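Local coordinates for protein putative acetyltransferase (Clostridium difficile, PDB 3DSB) that probably transfers an acyl group, most likely acetyl from acetyl-coenzyme A, to an unidentified acceptor, as a GNAT-family protein, at residues A[6-12]-A[57-63]; A[14-20]-A[45-50]; A[67-73]-A[85-91]. One frame throughout, in Å; residues are numbered along the deposited sequence. Where two conformers were deposited one is given.

Contact 1 of 3, residues A[6-12]-A[57-63]; sequences LIEIREA and YHVYTVF
Arg10 and Val59 meet as a hydrogen-bonded antiparallel pair joining strand 7-11 to strand 56-62. Two backbone bonds link them, the shorter from Val59 N to Arg10 O (2.9 Å). Glu8 and Thr61 form the next such pair, with Thr61 N 2.9 Å from Glu8 O. Phe63 N to Leu6 O and Ala12 N to Tyr57 O carry the pairing past both ends of strand 7-11, an outermost strand of the sheet within this chain.

On the face bearing Glu8, Arg10, Val59 and Thr61, Val59 CG2 lies over one side of the Arg10 guanidinium, 3.4 Å from NH1. The chain of Arg10 leaves between the backbone N and the carbonyl carbon (chi1 56°) and runs extended to NE, which brings the flat group across Val59. A bond from NH1 to Glu11 O, in the guanidinium plane, helps fix its rotation, as does a water on NE that also bonds Glu8 OE1 and Thr61 OG1.

The opposite face is more apolar. Ile7 CG2 comes within 3.3 Å of Tyr60 OH, and Ile9 CG1 approaches Tyr60 CD1 at 3.7 Å. Toward the exposed end, Leu6 CD2 sits over the Phe63 ring in a CH-pi contact, 4.1 Å from its centroid. At the other end Glu11 CG lies against His58 NE2, and a water links Glu11 OE2 to that nitrogen.

Further out, largely apolar side chains (Ile9, Tyr60) meet helix 101-115, and Arg10 NH1 makes a salt bridge with Asp16. The carboxylate of Asp16 and, through water, that of Glu8 probably offset the Arg10 charge, which lies close to that of Arg13, while several partners hold the flat group in place.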
loop_
_atom_site.group_PDB
_atom_site.type_symbol
_atom_site.label_atom_id
_atom_site.label_comp_id
_atom_site.label_asym_id
_atom_site.label_seq_id
_atom_site.Cartn_x
_atom_site.Cartn_y
_atom_site.Cartn_z
ATOM N N LEU A 6 -31.454 -1.611 -12.013
ATOM C CA LEU A 6 -31.630 -3.037 -11.810
ATOM C C LEU A 6 -30.307 -3.744 -11.499
ATOM O O LEU A 6 -30.221 -4.517 -10.559
ATOM C CB LEU A 6 -32.310 -3.690 -13.015
ATOM C CG LEU A 6 -33.660 -3.051 -13.307
ATOM C CD1 LEU A 6 -34.274 -3.795 -14.472
ATOM C CD2 LEU A 6 -34.547 -3.125 -12.089
ATOM N N ILE A 7 -29.300 -3.461 -12.309
ATOM C CA ILE A 7 -27.951 -3.921 -12.022
ATOM C C ILE A 7 -27.029 -2.721 -11.935
ATOM O O ILE A 7 -27.015 -1.836 -12.796
ATOM C CB ILE A 7 -27.457 -4.878 -13.127
ATOM C CG1 ILE A 7 -28.290 -6.185 -13.148
ATOM C CG2 ILE A 7 -25.972 -5.168 -12.941
ATOM C CD1 ILE A 7 -27.979 -7.137 -14.335
ATOM N N GLU A 8 -26.209 -2.704 -10.893
ATOM C CA GLU A 8 -25.276 -1.598 -10.773
ATOM C C GLU A 8 -24.095 -1.979 -9.943
ATOM O O GLU A 8 -24.125 -2.966 -9.199
ATOM C CB GLU A 8 -25.926 -0.376 -10.126
ATOM C CG GLU A 8 -26.236 -0.487 -8.647
ATOM C CD GLU A 8 -26.777 0.820 -8.046
ATOM O OE1 GLU A 8 -27.190 0.810 -6.877
ATOM O OE2 GLU A 8 -26.794 1.842 -8.760
ATOM N N ILE A 9 -23.073 -1.161 -10.091
ATOM C CA ILE A 9 -21.943 -1.195 -9.176
ATOM C C ILE A 9 -22.054 0.074 -8.343
ATOM O O ILE A 9 -22.268 1.171 -8.884
ATOM C CB ILE A 9 -20.598 -1.265 -9.951
ATOM C CG1 ILE A 9 -20.437 -2.610 -10.682
ATOM C CG2 ILE A 9 -19.403 -1.053 -8.973
ATOM C CD1 ILE A 9 -19.322 -2.630 -11.736
ATOM N N ARG A 10 -21.910 -0.065 -7.033
ATOM C CA ARG A 10 -21.991 1.075 -6.152
ATOM C C ARG A 10 -20.993 0.899 -5.020
ATOM O O ARG A 10 -20.558 -0.213 -4.695
ATOM C CB ARG A 10 -23.388 1.193 -5.539
ATOM C CG ARG A 10 -23.894 -0.056 -4.758
ATOM C CD ARG A 10 -25.096 0.270 -3.845
ATOM N NE ARG A 10 -25.637 -0.905 -3.169
ATOM C CZ ARG A 10 -25.166 -1.429 -2.041
ATOM N NH1 ARG A 10 -24.076 -0.914 -1.441
ATOM N NH2 ARG A 10 -25.752 -2.512 -1.543
ATOM N N GLU A 11 -20.693 2.004 -4.370
ATOM C CA GLU A 11 -19.915 1.931 -3.151
ATOM C C GLU A 11 -20.679 1.104 -2.113
ATOM O O GLU A 11 -21.924 1.134 -2.023
ATOM C CB GLU A 11 -19.636 3.355 -2.638
ATOM C CG GLU A 11 -18.671 4.125 -3.552
ATOM C CD GLU A 11 -18.229 5.505 -3.023
ATOM O OE1 GLU A 11 -18.641 5.874 -1.905
ATOM O OE2 GLU A 11 -17.458 6.185 -3.756
ATOM N N ALA A 12 -19.946 0.348 -1.292
ATOM C CA ALA A 12 -20.593 -0.388 -0.216
ATOM C C ALA A 12 -21.164 0.553 0.845
ATOM O O ALA A 12 -20.780 1.719 0.916
ATOM C CB ALA A 12 -19.593 -1.390 0.414
ATOM N N TYR A 57 -14.740 -0.461 -0.659
ATOM C CA TYR A 57 -15.420 -1.566 -1.315
ATOM C C TYR A 57 -16.411 -1.022 -2.306
ATOM O O TYR A 57 -17.126 -0.038 -2.023
ATOM C CB TYR A 57 -16.213 -2.408 -0.327
ATOM C CG TYR A 57 -15.417 -3.085 0.744
ATOM C CD1 TYR A 57 -14.772 -4.279 0.497
ATOM C CD2 TYR A 57 -15.455 -2.606 2.057
ATOM C CE1 TYR A 57 -14.078 -4.945 1.543
ATOM C CE2 TYR A 57 -14.777 -3.226 3.075
ATOM C CZ TYR A 57 -14.097 -4.415 2.819
ATOM O OH TYR A 57 -13.430 -5.000 3.871
ATOM N N HIS A 58 -16.498 -1.703 -3.449
ATOM C CA HIS A 58 -17.626 -1.547 -4.364
ATOM C C HIS A 58 -18.276 -2.915 -4.482
ATOM O O HIS A 58 -17.586 -3.957 -4.477
ATOM C CB HIS A 58 -17.191 -1.058 -5.754
ATOM C CG HIS A 58 -16.714 0.358 -5.770
ATOM N ND1 HIS A 58 -15.451 0.717 -5.343
ATOM C CD2 HIS A 58 -17.342 1.517 -6.102
ATOM C CE1 HIS A 58 -15.312 2.031 -5.440
ATOM N NE2 HIS A 58 -16.444 2.541 -5.890
ATOM N N VAL A 59 -19.597 -2.916 -4.633
ATOM C CA VAL A 59 -20.339 -4.147 -4.777
ATOM C C VAL A 59 -21.162 -4.087 -6.064
ATOM O O VAL A 59 -21.597 -3.005 -6.521
ATOM C CB VAL A 59 -21.288 -4.373 -3.564
ATOM C CG1 VAL A 59 -20.474 -4.715 -2.325
ATOM C CG2 VAL A 59 -22.206 -3.134 -3.287
ATOM N N TYR A 60 -21.307 -5.281 -6.637
ATOM C CA TYR A 60 -22.156 -5.502 -7.821
ATOM C C TYR A 60 -23.498 -6.031 -7.320
ATOM O O TYR A 60 -23.541 -6.983 -6.563
ATOM C CB TYR A 60 -21.463 -6.503 -8.728
ATOM C CG TYR A 60 -22.061 -6.688 -10.103
ATOM C CD1 TYR A 60 -21.452 -6.123 -11.226
ATOM C CD2 TYR A 60 -23.191 -7.483 -10.282
ATOM C CE1 TYR A 60 -21.988 -6.308 -12.514
ATOM C CE2 TYR A 60 -23.706 -7.693 -11.534
ATOM C CZ TYR A 60 -23.101 -7.122 -12.640
ATOM O OH TYR A 60 -23.646 -7.351 -13.879
ATOM N N THR A 61 -24.588 -5.335 -7.675
ATOM C CA THR A 61 -25.907 -5.739 -7.168
ATOM C C THR A 61 -26.870 -6.038 -8.302
ATOM O O THR A 61 -26.802 -5.427 -9.386
ATOM C CB THR A 61 -26.535 -4.651 -6.229
ATOM O OG1 THR A 61 -26.867 -3.481 -6.985
ATOM C CG2 THR A 61 -25.546 -4.265 -5.110
ATOM N N VAL A 62 -27.761 -6.981 -8.026
ATOM C CA VAL A 62 -28.757 -7.415 -9.005
ATOM C C VAL A 62 -30.094 -7.391 -8.290
ATOM O O VAL A 62 -30.309 -8.168 -7.375
ATOM C CB VAL A 62 -28.445 -8.836 -9.514
ATOM C CG1 VAL A 62 -29.559 -9.317 -10.478
ATOM C CG2 VAL A 62 -27.041 -8.904 -10.200
ATOM N N PHE A 63 -30.981 -6.472 -8.706
ATOM C CA PHE A 63 -32.253 -6.256 -7.978
ATOM C C PHE A 63 -31.999 -6.131 -6.490
ATOM O O PHE A 63 -32.668 -6.775 -5.664
ATOM C CB PHE A 63 -33.282 -7.359 -8.285
ATOM C CG PHE A 63 -33.970 -7.179 -9.616
ATOM C CD1 PHE A 63 -33.294 -7.447 -10.815
ATOM C CD2 PHE A 63 -35.298 -6.713 -9.675
ATOM C CE1 PHE A 63 -33.893 -7.272 -12.034
ATOM C CE2 PHE A 63 -35.930 -6.582 -10.933
ATOM C CZ PHE A 63 -35.205 -6.854 -12.102
HETATM O O HOH W 1 -29.461 -3.643 -8.002
HETATM O O HOH W 2 -27.487 -1.442 -5.252
HETATM O O HOH W 3 -16.935 5.074 -6.503
#

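Contact 2 of 3, residues A[14-20]-A[45-50]; sequences MDDLDTI and VKALLL
Leu17 and Ile20 press on Val45 where helix 17-32 meets helix 38-50, the helical pair that the GNAT fold inserts between its first two strands. The contact is wholly apolar, with no hydrogen bond from one segment to the other.

Its tight part is centred on Val45 CG1. With this methyl opposite the backbone N (chi1 173°), it reaches across to the other helix and touches two branches there: Leu17 CD1 at 3.6 Å and Ile20 CG2, also at 3.6 Å. One turn further on, Leu49 enters beside Leu17, and its CD1 comes to 3.9 Å from Leu17 CA, close to the backbone itself. The second methyl of Leu49 leans toward Ile20, more loosely, with CD2 4.3 Å from Ile20 CD1. Beneath this inner side lies the sheet: Leu49 touches Tyr57 and, together with Ile20, Ala12. Val45 also packs on Asp78 of the second subunit and Ala47 on Trp76 of that subunit, so helix 38-50 takes part in the dimer interface.

The outer side is looser and faces solvent. Here the exposed residues Met14, Lys46 and Leu50 meet. Lys46 runs out fully extended and offers only the root of its chain, whereas Met14, present as selenomethionine, bends at chi2 and chi3 and lays its end over helix 38-50. It was modelled in two conformers, so its very short approach to Leu50 is doubtful; in the one given, SE of Met14 stands 4.1 Å from Lys46 CG. In the short 3-10 turn 14-16 that leads into helix 17-32, Asp16 OD2 accepts from Arg13 N, and Leu17 N bonds to Met14 O at 3.1 Å.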
loop_
_atom_site.group_PDB
_atom_site.type_symbol
_atom_site.label_atom_id
_atom_site.label_comp_id
_atom_site.label_asym_id
_atom_site.label_seq_id
_atom_site.Cartn_x
_atom_site.Cartn_y
_atom_site.Cartn_z
HETATM N N MSE A 14 -22.817 0.337 5.212
HETATM C CA MSE A 14 -22.701 -0.448 6.450
HETATM C C MSE A 14 -23.588 -1.696 6.449
HETATM O O MSE A 14 -23.200 -2.727 7.003
HETATM C CB MSE A 14 -22.953 0.416 7.700
HETATM C CG MSE A 14 -22.743 -0.318 9.030
HETATM SE SE MSE A 14 -20.940 -1.092 9.243
HETATM C CE MSE A 14 -19.948 0.529 8.978
ATOM N N ASP A 15 -24.774 -1.621 5.826
ATOM C CA ASP A 15 -25.640 -2.807 5.710
ATOM C C ASP A 15 -25.053 -3.981 4.937
ATOM O O ASP A 15 -25.548 -5.094 5.035
ATOM C CB ASP A 15 -26.982 -2.430 5.071
ATOM C CG ASP A 15 -27.991 -1.965 6.097
ATOM O OD1 ASP A 15 -29.187 -1.883 5.742
ATOM O OD2 ASP A 15 -27.589 -1.713 7.264
ATOM N N ASP A 16 -24.013 -3.716 4.146
ATOM C CA ASP A 16 -23.357 -4.767 3.383
ATOM C C ASP A 16 -22.315 -5.543 4.209
ATOM O O ASP A 16 -21.718 -6.510 3.701
ATOM C CB ASP A 16 -22.614 -4.133 2.225
ATOM C CG ASP A 16 -23.520 -3.418 1.236
ATOM O OD1 ASP A 16 -24.648 -3.914 0.962
ATOM O OD2 ASP A 16 -23.047 -2.395 0.700
ATOM N N LEU A 17 -22.102 -5.139 5.456
ATOM C CA LEU A 17 -21.058 -5.750 6.296
ATOM C C LEU A 17 -21.096 -7.275 6.287
ATOM O O LEU A 17 -20.086 -7.930 6.062
ATOM C CB LEU A 17 -21.150 -5.240 7.751
ATOM C CG LEU A 17 -20.288 -5.971 8.809
ATOM C CD1 LEU A 17 -18.799 -5.756 8.527
ATOM C CD2 LEU A 17 -20.562 -5.510 10.223
ATOM N N ASP A 18 -22.248 -7.867 6.591
ATOM C CA ASP A 18 -22.254 -9.312 6.750
ATOM C C ASP A 18 -21.942 -10.035 5.450
ATOM O O ASP A 18 -21.205 -11.033 5.441
ATOM C CB ASP A 18 -23.609 -9.797 7.298
ATOM C CG ASP A 18 -23.808 -9.450 8.756
ATOM O OD1 ASP A 18 -22.881 -8.893 9.388
ATOM O OD2 ASP A 18 -24.913 -9.740 9.275
ATOM N N THR A 19 -22.494 -9.524 4.351
ATOM C CA THR A 19 -22.245 -10.137 3.041
ATOM C C THR A 19 -20.775 -9.980 2.619
ATOM O O THR A 19 -20.160 -10.924 2.131
ATOM C CB THR A 19 -23.176 -9.539 2.005
ATOM O OG1 THR A 19 -24.520 -9.791 2.437
ATOM C CG2 THR A 19 -22.953 -10.171 0.637
ATOM N N ILE A 20 -20.210 -8.793 2.792
ATOM C CA ILE A 20 -18.792 -8.583 2.424
ATOM C C ILE A 20 -17.869 -9.459 3.277
ATOM O O ILE A 20 -16.875 -10.011 2.767
ATOM C CB ILE A 20 -18.426 -7.087 2.525
ATOM C CG1 ILE A 20 -19.137 -6.321 1.394
ATOM C CG2 ILE A 20 -16.935 -6.877 2.453
ATOM C CD1 ILE A 20 -19.049 -4.806 1.513
ATOM N N VAL A 45 -13.521 -5.495 8.236
ATOM C CA VAL A 45 -14.420 -4.988 7.184
ATOM C C VAL A 45 -15.187 -3.758 7.699
ATOM O O VAL A 45 -15.298 -2.749 7.009
ATOM C CB VAL A 45 -15.420 -6.080 6.771
ATOM C CG1 VAL A 45 -16.491 -5.519 5.800
ATOM C CG2 VAL A 45 -14.656 -7.212 6.115
ATOM N N LYS A 46 -15.704 -3.851 8.926
ATOM C CA LYS A 46 -16.426 -2.699 9.512
ATOM C C LYS A 46 -15.526 -1.459 9.531
ATOM O O LYS A 46 -15.958 -0.333 9.195
ATOM C CB LYS A 46 -16.912 -3.038 10.927
ATOM C CG LYS A 46 -17.682 -1.905 11.582
ATOM C CD LYS A 46 -17.930 -2.247 13.057
ATOM C CE LYS A 46 -18.885 -1.232 13.675
ATOM N NZ LYS A 46 -19.292 -1.663 15.047
ATOM N N ALA A 47 -14.274 -1.645 9.966
ATOM C CA ALA A 47 -13.388 -0.495 10.098
ATOM C C ALA A 47 -13.217 0.169 8.730
ATOM O O ALA A 47 -13.207 1.400 8.608
ATOM C CB ALA A 47 -12.023 -0.897 10.685
ATOM N N LEU A 48 -13.073 -0.648 7.688
ATOM C CA LEU A 48 -12.912 -0.108 6.354
ATOM C C LEU A 48 -14.202 0.591 5.898
ATOM O O LEU A 48 -14.153 1.692 5.344
ATOM C CB LEU A 48 -12.484 -1.248 5.418
ATOM C CG LEU A 48 -11.749 -0.943 4.119
ATOM C CD1 LEU A 48 -11.150 -2.257 3.584
ATOM C CD2 LEU A 48 -12.689 -0.332 3.111
ATOM N N LEU A 49 -15.359 -0.038 6.140
ATOM C CA LEU A 49 -16.645 0.595 5.749
ATOM C C LEU A 49 -16.832 1.964 6.390
ATOM O O LEU A 49 -17.458 2.850 5.774
ATOM C CB LEU A 49 -17.822 -0.328 6.061
ATOM C CG LEU A 49 -17.941 -1.566 5.161
ATOM C CD1 LEU A 49 -18.925 -2.545 5.787
ATOM C CD2 LEU A 49 -18.403 -1.214 3.759
ATOM N N LEU A 50 -16.290 2.118 7.608
ATOM C CA LEU A 50 -16.485 3.337 8.386
ATOM C C LEU A 50 -15.512 4.435 8.005
ATOM O O LEU A 50 -15.713 5.598 8.406
ATOM C CB LEU A 50 -16.338 3.049 9.884
ATOM C CG LEU A 50 -17.522 2.360 10.542
ATOM C CD1 LEU A 50 -17.121 1.838 11.922
ATOM C CD2 LEU A 50 -18.711 3.358 10.633
#

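Contact 3 of 3, residues A[67-73]-A[85-91]; sequences VAQIMYT and LWIQSVY
Strands 65-77 and 82-92 form a beta hairpin at the centre of the sheet, and Met71 faces both Gln88 and Ser89 in a classic beta bulge. Met71 N bonds to Ser89 O, but Met71 O takes Gln88 N (2.8 Å), shifting the register by one residue. Regular pairing continues on both sides, Gln69 with Tyr91 and Thr73 with Trp86.

The side chains of both bulge residues also bond across the strands. Gln69 NE2 points almost straight at Ser89 OG (2.9 Å, 177° at the hydrogen), which lies in its amide plane; Asn24 holds the other end, Gln69 OE1. Gln88 NE2 likewise donates to Thr73 OG1 at 3.0 Å, and Met71 CE rests on Gln88 CB (3.7 Å). On the face bearing Ile70, Tyr72 and Val90, Leu85 CD1 in the modelled conformer makes a CH-pi contact over the Tyr72 ring, 3.5 Å from the centroid. Ile70 CD1 and Val90 CG2 lie side by side there at 3.6 Å, and helix 101-115 covers Leu85, Ile87 and Val90.

In GNAT enzymes a bulge in the fourth strand helps splay it from the fifth, where acetyl-coenzyme A binds; this bulge is probably its equivalent.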
loop_
_atom_site.group_PDB
_atom_site.type_symbol
_atom_site.label_atom_id
_atom_site.label_comp_id
_atom_site.label_asym_id
_atom_site.label_seq_id
_atom_site.Cartn_x
_atom_site.Cartn_y
_atom_site.Cartn_z
ATOM N N VAL A 67 -23.963 -9.450 -5.035
ATOM C CA VAL A 67 -23.482 -10.730 -5.536
ATOM C C VAL A 67 -21.958 -10.747 -5.817
ATOM O O VAL A 67 -21.410 -11.782 -6.196
ATOM C CB VAL A 67 -24.232 -11.176 -6.813
ATOM C CG1 VAL A 67 -25.741 -11.240 -6.554
ATOM C CG2 VAL A 67 -23.974 -10.218 -7.958
ATOM N N ALA A 68 -21.287 -9.595 -5.669
ATOM C CA ALA A 68 -19.820 -9.553 -5.830
ATOM C C ALA A 68 -19.263 -8.319 -5.208
ATOM O O ALA A 68 -19.989 -7.359 -4.950
ATOM C CB ALA A 68 -19.434 -9.605 -7.298
ATOM N N GLN A 69 -17.957 -8.362 -4.928
ATOM C CA GLN A 69 -17.273 -7.185 -4.326
ATOM C C GLN A 69 -15.879 -7.043 -4.863
ATOM O O GLN A 69 -15.245 -8.035 -5.258
ATOM C CB GLN A 69 -17.199 -7.295 -2.806
ATOM C CG GLN A 69 -16.348 -8.461 -2.294
ATOM C CD GLN A 69 -14.956 -7.985 -1.790
ATOM O OE1 GLN A 69 -14.835 -7.421 -0.691
ATOM N NE2 GLN A 69 -13.915 -8.255 -2.568
ATOM N N ILE A 70 -15.404 -5.800 -4.825
ATOM C CA ILE A 70 -13.976 -5.538 -5.113
ATOM C C ILE A 70 -13.517 -4.476 -4.116
ATOM O O ILE A 70 -14.287 -3.554 -3.781
ATOM C CB ILE A 70 -13.778 -5.056 -6.595
ATOM C CG1 ILE A 70 -12.300 -4.954 -6.955
ATOM C CG2 ILE A 70 -14.571 -3.801 -6.914
ATOM C CD1 ILE A 70 -12.012 -4.954 -8.500
HETATM N N MSE A 71 -12.289 -4.617 -3.610
HETATM C CA MSE A 71 -11.753 -3.725 -2.580
HETATM C C MSE A 71 -10.410 -3.181 -2.999
HETATM O O MSE A 71 -9.605 -3.927 -3.579
HETATM C CB MSE A 71 -11.584 -4.442 -1.239
HETATM C CG MSE A 71 -11.355 -3.491 -0.090
HETATM SE SE MSE A 71 -9.464 -3.054 0.244
HETATM C CE MSE A 71 -9.082 -4.433 1.570
ATOM N N TYR A 72 -10.192 -1.890 -2.784
ATOM C CA TYR A 72 -8.853 -1.309 -2.986
ATOM C C TYR A 72 -8.458 -0.400 -1.855
ATOM O O TYR A 72 -9.317 0.180 -1.169
ATOM C CB TYR A 72 -8.726 -0.553 -4.307
ATOM C CG TYR A 72 -9.687 0.584 -4.503
ATOM C CD1 TYR A 72 -9.459 1.843 -3.940
ATOM C CD2 TYR A 72 -10.847 0.416 -5.265
ATOM C CE1 TYR A 72 -10.356 2.911 -4.133
ATOM C CE2 TYR A 72 -11.715 1.452 -5.488
ATOM C CZ TYR A 72 -11.490 2.696 -4.922
ATOM O OH TYR A 72 -12.360 3.726 -5.168
ATOM N N THR A 73 -7.142 -0.276 -1.685
ATOM C CA THR A 73 -6.583 0.708 -0.768
ATOM C C THR A 73 -5.730 1.690 -1.579
ATOM O O THR A 73 -5.543 1.515 -2.783
ATOM C CB THR A 73 -5.687 0.035 0.282
ATOM O OG1 THR A 73 -4.648 -0.668 -0.370
ATOM C CG2 THR A 73 -6.438 -0.954 1.167
ATOM N N LEU A 85 -3.686 3.137 -6.749
ATOM C CA LEU A 85 -4.770 2.350 -6.229
ATOM C C LEU A 85 -4.325 0.875 -6.204
ATOM O O LEU A 85 -3.831 0.380 -7.238
ATOM C CB LEU A 85 -5.993 2.597 -7.119
ATOM C CG LEU A 85 -7.345 1.989 -6.793
ATOM C CD1 LEU A 85 -8.458 2.943 -7.209
ATOM C CD2 LEU A 85 -7.516 0.652 -7.469
ATOM N N TRP A 86 -4.446 0.217 -5.042
ATOM C CA TRP A 86 -4.018 -1.194 -4.922
ATOM C C TRP A 86 -5.259 -2.061 -4.755
ATOM O O TRP A 86 -5.962 -1.962 -3.753
ATOM C CB TRP A 86 -3.117 -1.386 -3.694
ATOM C CG TRP A 86 -1.745 -0.900 -3.876
ATOM C CD1 TRP A 86 -1.305 0.396 -3.864
ATOM C CD2 TRP A 86 -0.604 -1.712 -4.238
ATOM N NE1 TRP A 86 0.071 0.437 -4.102
ATOM C CE2 TRP A 86 0.524 -0.845 -4.312
ATOM C CE3 TRP A 86 -0.400 -3.092 -4.369
ATOM C CZ2 TRP A 86 1.813 -1.317 -4.625
ATOM C CZ3 TRP A 86 0.868 -3.550 -4.701
ATOM C CH2 TRP A 86 1.962 -2.672 -4.799
ATOM N N ILE A 87 -5.529 -2.919 -5.737
ATOM C CA ILE A 87 -6.691 -3.838 -5.642
ATOM C C ILE A 87 -6.286 -4.966 -4.721
ATOM O O ILE A 87 -5.291 -5.668 -5.004
ATOM C CB ILE A 87 -7.095 -4.384 -7.041
ATOM C CG1 ILE A 87 -7.543 -3.221 -7.934
ATOM C CG2 ILE A 87 -8.179 -5.466 -6.912
ATOM C CD1 ILE A 87 -7.758 -3.614 -9.387
ATOM N N GLN A 88 -7.052 -5.182 -3.660
ATOM C CA GLN A 88 -6.742 -6.175 -2.625
ATOM C C GLN A 88 -7.593 -7.425 -2.686
ATOM O O GLN A 88 -7.191 -8.474 -2.206
ATOM C CB GLN A 88 -6.873 -5.570 -1.217
ATOM C CG GLN A 88 -6.017 -4.336 -0.990
ATOM C CD GLN A 88 -4.508 -4.553 -1.083
ATOM O OE1 GLN A 88 -4.029 -5.692 -1.234
ATOM N NE2 GLN A 88 -3.748 -3.440 -1.005
ATOM N N SER A 89 -8.777 -7.341 -3.296
ATOM C CA SER A 89 -9.645 -8.501 -3.377
ATOM C C SER A 89 -10.726 -8.324 -4.417
ATOM O O SER A 89 -11.212 -7.223 -4.650
ATOM C CB SER A 89 -10.335 -8.723 -2.032
ATOM O OG SER A 89 -11.170 -7.608 -1.711
ATOM N N VAL A 90 -11.111 -9.442 -5.011
ATOM C CA VAL A 90 -12.296 -9.515 -5.876
ATOM C C VAL A 90 -12.966 -10.857 -5.592
ATOM O O VAL A 90 -12.303 -11.889 -5.536
ATOM C CB VAL A 90 -11.936 -9.462 -7.387
ATOM C CG1 VAL A 90 -13.208 -9.363 -8.241
ATOM C CG2 VAL A 90 -10.939 -8.340 -7.747
ATOM N N TYR A 91 -14.294 -10.866 -5.469
ATOM C CA TYR A 91 -15.003 -12.139 -5.227
ATOM C C TYR A 91 -16.384 -12.033 -5.873
ATOM O O TYR A 91 -17.076 -10.994 -5.744
ATOM C CB TYR A 91 -15.202 -12.384 -3.716
ATOM C CG TYR A 91 -15.850 -13.720 -3.435
ATOM C CD1 TYR A 91 -15.084 -14.890 -3.455
ATOM C CD2 TYR A 91 -17.216 -13.830 -3.195
ATOM C CE1 TYR A 91 -15.667 -16.129 -3.247
ATOM C CE2 TYR A 91 -17.795 -15.089 -2.966
ATOM C CZ TYR A 91 -17.010 -16.225 -2.981
ATOM O OH TYR A 91 -17.611 -17.473 -2.751
#

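How the contacts relate
From the N terminus, strand 7-11 leads into helix 17-32, then helix 38-50, and the chain returns as strand 56-62 to pair with its start. Contact 1 closes this long excursion; contact 2 closes a shorter one within it, pairing the two helices. Contact 3 follows in series, joining the next two strands as a hairpin. Contacts 1 and 3 share one sheet, since strands 56-62 and 65-77 are neighbours, with Ile70 N probably bonding to His58 O. Tyr57 packs on Val45 and Ile20, tying contact 2 to contact 1, while Ile20 CG2 meets Gln69 OE1, tying it to contact 3. The helical pair thus lies against the sheet.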